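Local coordinates for nonstructural protein 2 (Human rotavirus C, PDB 2GU0) that probably binds single-stranded RNA, hydrolyses nucleoside triphosphates and RNA 5'-triphosphates, and as an octamer helps form, with NSP5, the viral factories for genome replication and packaging, at residues 143-155 with 182-194. Numbering follows the deposited sequence.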
loop_
_atom_site.group_PDB
_atom_site.type_symbol
_atom_site.label_atom_id
_atom_site.label_comp_id
_atom_site.label_asym_id
_atom_site.label_seq_id
_atom_site.Cartn_x
_atom_site.Cartn_y
_atom_site.Cartn_z
ATOM N N VAL A 143 31.281 17.094 -31.549
ATOM C CA VAL A 143 32.198 18.197 -31.274
ATOM C C VAL A 143 33.549 17.707 -30.746
ATOM O O VAL A 143 33.641 16.666 -30.100
ATOM C CB VAL A 143 31.587 19.203 -30.277
ATOM C CG1 VAL A 143 30.279 19.747 -30.832
ATOM C CG2 VAL A 143 31.368 18.546 -28.932
ATOM N N ASN A 144 34.597 18.472 -31.024
ATOM C CA ASN A 144 35.952 18.120 -30.618
ATOM C C ASN A 144 36.294 18.508 -29.196
ATOM O O ASN A 144 37.226 17.956 -28.626
ATOM C CB ASN A 144 36.953 18.806 -31.540
ATOM C CG ASN A 144 36.914 20.331 -31.400
ATOM O OD1 ASN A 144 35.834 20.931 -31.345
ATOM N ND2 ASN A 144 38.088 20.959 -31.346
ATOM N N GLU A 145 35.566 19.472 -28.640
ATOM C CA GLU A 145 35.799 19.965 -27.280
ATOM C C GLU A 145 36.281 18.926 -26.259
ATOM O O GLU A 145 35.869 17.766 -26.286
ATOM C CB GLU A 145 34.530 20.641 -26.768
ATOM C CG GLU A 145 33.952 21.674 -27.740
ATOM C CD GLU A 145 32.694 22.379 -27.207
ATOM O OE1 GLU A 145 32.089 23.178 -27.967
ATOM O OE2 GLU A 145 32.313 22.140 -26.032
ATOM N N THR A 146 37.166 19.354 -25.359
ATOM C CA THR A 146 37.715 18.477 -24.313
ATOM C C THR A 146 36.744 18.309 -23.134
ATOM O O THR A 146 36.207 19.295 -22.634
ATOM C CB THR A 146 39.090 19.027 -23.796
ATOM O OG1 THR A 146 40.168 18.286 -24.404
ATOM C CG2 THR A 146 39.190 18.918 -22.278
ATOM N N GLU A 147 36.528 17.067 -22.691
ATOM C CA GLU A 147 35.601 16.803 -21.590
ATOM C C GLU A 147 36.171 17.220 -20.239
ATOM O O GLU A 147 36.720 16.400 -19.504
ATOM C CB GLU A 147 35.203 15.322 -21.537
ATOM C CG GLU A 147 33.958 15.069 -20.684
ATOM C CD GLU A 147 33.718 13.594 -20.318
ATOM O OE1 GLU A 147 33.853 12.710 -21.198
ATOM O OE2 GLU A 147 33.367 13.322 -19.139
ATOM N N THR A 148 36.044 18.502 -19.917
ATOM C CA THR A 148 36.540 19.007 -18.655
ATOM C C THR A 148 35.594 18.529 -17.558
ATOM O O THR A 148 34.644 17.813 -17.839
ATOM C CB THR A 148 36.622 20.538 -18.673
ATOM O OG1 THR A 148 35.320 21.090 -18.869
ATOM C CG2 THR A 148 37.522 20.993 -19.801
ATOM N N THR A 149 35.840 18.916 -16.315
ATOM C CA THR A 149 34.996 18.453 -15.224
ATOM C C THR A 149 33.541 18.893 -15.248
ATOM O O THR A 149 32.659 18.117 -14.907
ATOM C CB THR A 149 35.595 18.839 -13.863
ATOM O OG1 THR A 149 36.827 18.133 -13.671
ATOM C CG2 THR A 149 34.631 18.480 -12.730
ATOM N N PRO A 150 33.269 20.151 -15.625
ATOM C CA PRO A 150 31.883 20.638 -15.666
ATOM C C PRO A 150 31.019 19.870 -16.651
ATOM O O PRO A 150 29.789 19.863 -16.538
ATOM C CB PRO A 150 32.044 22.095 -16.079
ATOM C CG PRO A 150 33.347 22.466 -15.483
ATOM C CD PRO A 150 34.212 21.266 -15.816
ATOM N N LEU A 151 31.676 19.200 -17.594
ATOM C CA LEU A 151 30.982 18.456 -18.634
ATOM C C LEU A 151 31.034 16.935 -18.541
ATOM O O LEU A 151 30.471 16.255 -19.409
ATOM C CB LEU A 151 31.530 18.884 -19.995
ATOM C CG LEU A 151 31.706 20.399 -20.115
ATOM C CD1 LEU A 151 32.494 20.719 -21.349
ATOM C CD2 LEU A 151 30.345 21.088 -20.147
ATOM N N THR A 152 31.690 16.384 -17.517
ATOM C CA THR A 152 31.786 14.924 -17.423
ATOM C C THR A 152 30.415 14.287 -17.448
ATOM O O THR A 152 29.423 14.916 -17.110
ATOM C CB THR A 152 32.473 14.434 -16.135
ATOM O OG1 THR A 152 33.705 15.121 -15.959
ATOM C CG2 THR A 152 32.778 12.938 -16.232
ATOM N N GLU A 153 30.375 13.024 -17.837
ATOM C CA GLU A 153 29.124 12.300 -17.886
ATOM C C GLU A 153 28.541 12.007 -16.505
ATOM O O GLU A 153 27.348 11.782 -16.393
ATOM C CB GLU A 153 29.304 10.975 -18.637
ATOM C CG GLU A 153 30.279 10.008 -17.989
ATOM C CD GLU A 153 30.305 8.643 -18.668
ATOM O OE1 GLU A 153 29.333 7.870 -18.514
ATOM O OE2 GLU A 153 31.307 8.345 -19.356
ATOM N N SER A 154 29.351 12.031 -15.453
ATOM C CA SER A 154 28.826 11.689 -14.136
ATOM C C SER A 154 29.059 12.627 -12.938
ATOM O O SER A 154 30.118 13.234 -12.794
ATOM C CB SER A 154 29.302 10.270 -13.781
ATOM O OG SER A 154 29.153 9.971 -12.407
ATOM N N ASN A 155 28.033 12.681 -12.085
ATOM C CA ASN A 155 27.943 13.453 -10.836
ATOM C C ASN A 155 28.704 12.835 -9.690
ATOM O O ASN A 155 29.349 13.525 -8.905
ATOM C CB ASN A 155 26.497 13.494 -10.335
ATOM C CG ASN A 155 25.712 14.591 -10.942
ATOM O OD1 ASN A 155 24.515 14.685 -10.737
ATOM N ND2 ASN A 155 26.382 15.450 -11.695
ATOM N N ASP A 182 33.560 -1.953 -14.007
ATOM C CA ASP A 182 33.869 -1.212 -12.786
ATOM C C ASP A 182 34.850 -0.111 -13.202
ATOM O O ASP A 182 36.051 -0.350 -13.318
ATOM C CB ASP A 182 34.523 -2.180 -11.784
ATOM C CG ASP A 182 34.694 -1.588 -10.391
ATOM O OD1 ASP A 182 35.475 -0.630 -10.212
ATOM O OD2 ASP A 182 34.045 -2.096 -9.456
ATOM N N GLU A 183 34.348 1.094 -13.435
ATOM C CA GLU A 183 35.225 2.174 -13.859
ATOM C C GLU A 183 34.971 3.497 -13.153
ATOM O O GLU A 183 33.938 3.687 -12.528
ATOM C CB GLU A 183 35.064 2.416 -15.358
ATOM C CG GLU A 183 35.101 1.176 -16.216
ATOM C CD GLU A 183 34.841 1.489 -17.675
ATOM O OE1 GLU A 183 33.721 1.927 -17.983
ATOM O OE2 GLU A 183 35.745 1.311 -18.516
ATOM N N TYR A 184 35.937 4.401 -13.267
ATOM C CA TYR A 184 35.842 5.751 -12.725
ATOM C C TYR A 184 36.439 6.645 -13.798
ATOM O O TYR A 184 37.132 6.161 -14.697
ATOM C CB TYR A 184 36.654 5.917 -11.441
ATOM C CG TYR A 184 36.218 5.025 -10.317
ATOM C CD1 TYR A 184 36.563 3.678 -10.312
ATOM C CD2 TYR A 184 35.473 5.522 -9.251
ATOM C CE1 TYR A 184 36.184 2.843 -9.270
ATOM C CE2 TYR A 184 35.089 4.698 -8.205
ATOM C CZ TYR A 184 35.451 3.357 -8.224
ATOM O OH TYR A 184 35.102 2.509 -7.209
ATOM N N LYS A 185 36.180 7.943 -13.718
ATOM C CA LYS A 185 36.731 8.858 -14.707
ATOM C C LYS A 185 37.427 10.061 -14.071
ATOM O O LYS A 185 36.896 10.697 -13.159
ATOM C CB LYS A 185 35.635 9.342 -15.659
ATOM C CG LYS A 185 36.175 10.149 -16.832
ATOM C CD LYS A 185 35.085 10.664 -17.770
ATOM C CE LYS A 185 34.453 9.554 -18.581
ATOM N NZ LYS A 185 33.496 10.100 -19.576
ATOM N N ILE A 186 38.627 10.358 -14.563
ATOM C CA ILE A 186 39.426 11.486 -14.094
ATOM C C ILE A 186 39.317 12.593 -15.131
ATOM O O ILE A 186 39.585 12.369 -16.300
ATOM C CB ILE A 186 40.899 11.103 -14.010
ATOM C CG1 ILE A 186 41.070 9.838 -13.177
ATOM C CG2 ILE A 186 41.694 12.238 -13.426
ATOM C CD1 ILE A 186 42.488 9.323 -13.204
ATOM N N THR A 187 38.926 13.788 -14.724
ATOM C CA THR A 187 38.824 14.886 -15.681
ATOM C C THR A 187 39.443 16.103 -15.042
ATOM O O THR A 187 39.309 16.281 -13.844
ATOM C CB THR A 187 37.347 15.214 -16.035
ATOM O OG1 THR A 187 36.657 15.657 -14.863
ATOM C CG2 THR A 187 36.646 13.997 -16.575
ATOM N N ILE A 188 40.135 16.933 -15.818
ATOM C CA ILE A 188 40.737 18.150 -15.261
ATOM C C ILE A 188 39.649 19.211 -15.112
ATOM O O ILE A 188 38.703 19.259 -15.904
ATOM C CB ILE A 188 41.863 18.711 -16.163
ATOM C CG1 ILE A 188 41.361 18.852 -17.603
ATOM C CG2 ILE A 188 43.087 17.822 -16.077
ATOM C CD1 ILE A 188 42.442 19.204 -18.608
ATOM N N ASN A 189 39.773 20.063 -14.106
ATOM C CA ASN A 189 38.758 21.082 -13.895
ATOM C C ASN A 189 38.944 22.286 -14.805
ATOM O O ASN A 189 38.016 23.064 -15.008
ATOM C CB ASN A 189 38.754 21.527 -12.430
ATOM C CG ASN A 189 38.697 20.350 -11.464
ATOM O OD1 ASN A 189 37.964 19.397 -11.684
ATOM N ND2 ASN A 189 39.471 20.423 -10.385
ATOM N N THR A 190 40.146 22.415 -15.359
ATOM C CA THR A 190 40.511 23.528 -16.234
ATOM C C THR A 190 41.639 23.113 -17.167
ATOM O O THR A 190 42.515 22.339 -16.781
ATOM C CB THR A 190 41.008 24.710 -15.408
ATOM O OG1 THR A 190 39.904 25.337 -14.758
ATOM C CG2 THR A 190 41.724 25.707 -16.280
ATOM N N LYS A 191 41.631 23.643 -18.386
ATOM C CA LYS A 191 42.668 23.316 -19.359
ATOM C C LYS A 191 43.999 23.973 -19.008
ATOM O O LYS A 191 44.873 24.094 -19.868
ATOM C CB LYS A 191 42.252 23.760 -20.766
ATOM C CG LYS A 191 41.132 22.946 -21.416
ATOM C CD LYS A 191 40.787 23.516 -22.798
ATOM C CE LYS A 191 39.768 22.662 -23.538
ATOM N NZ LYS A 191 39.528 23.150 -24.926
ATOM N N THR A 192 44.153 24.390 -17.753
ATOM C CA THR A 192 45.382 25.043 -17.303
ATOM C C THR A 192 46.515 24.048 -17.039
ATOM O O THR A 192 46.272 22.879 -16.726
ATOM C CB THR A 192 45.135 25.875 -16.015
ATOM O OG1 THR A 192 46.298 26.656 -15.713
ATOM C CG2 THR A 192 44.847 24.966 -14.831
ATOM N N ASP A 193 47.754 24.518 -17.170
ATOM C CA ASP A 193 48.927 23.675 -16.942
ATOM C C ASP A 193 48.909 23.183 -15.509
ATOM O O ASP A 193 48.773 23.972 -14.576
ATOM C CB ASP A 193 50.218 24.466 -17.180
ATOM C CG ASP A 193 50.166 25.299 -18.447
ATOM O OD1 ASP A 193 49.876 24.724 -19.523
ATOM O OD2 ASP A 193 50.416 26.526 -18.360
ATOM N N ILE A 194 49.055 21.879 -15.335
ATOM C CA ILE A 194 49.041 21.293 -14.007
ATOM C C ILE A 194 50.442 21.055 -13.456
ATOM O O ILE A 194 51.185 20.232 -13.975
ATOM C CB ILE A 194 48.259 19.962 -14.013
ATOM C CG1 ILE A 194 46.775 20.241 -14.235
ATOM C CG2 ILE A 194 48.456 19.226 -12.713
ATOM C CD1 ILE A 194 45.929 18.997 -14.320
#
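Thr149 and Ile188 join the two segments by one backbone hydrogen bond, from Thr149 N to Ile188 O (2.9 Å), bent at the hydrogen to 134°. It forms where 182-188, a strand within the antiparallel sheet of the HIT-like C-terminal domain, runs out; the irregular chain 143-155 lies along the strand and does not pair with it further. Glu147, centre of an inverse gamma turn, starts the passage that brings Thr149 to this point.

Lys185, Thr187 and Asn189, alternate residues, then supply most of the side-chain contacts. Lys185, a predicted ATP-binding residue, has CG anti to its N (chi1 -172°) and bends at chi3 to bridge Glu147 and Glu153 in a salt-bridge network. Lys185 NZ forms salt bridges with Glu147 OE1 (3.1 Å), meeting the syn lone pair, and with Glu153 OE2 (2.8 Å), meeting the anti lone pair. Glu153 OE1 is held by Asn113 and Tyr171, which should steady the carboxylate. This network borders the predicted nucleotide site: Glu147 lies near His222, the predicted catalytic residue, and Glu153 near Arg224. Thr152 CG2 rests on the lysine chain, 3.6 Å from Lys185 CD.

Next along the strand, three threonine hydroxyls cluster: Thr187 OG1 lies 2.8 Å from Thr149 OG1 and 3.2 Å from Thr152 OG1, the latter pair meeting tip to tip. Past the strand end, the side chains of Thr146 and Lys191 run antiparallel, Thr146 CB against Lys191 CE at 3.7 Å. Ile47 of a second subunit packs on Thr149, Pro150 and Asn189. Thr149 and Asn189 lie alongside each other with the same heading, and Thr149 OG1 donates to Asn189 OD1 over 2.6 Å, tilted 16° from the carbonyl plane.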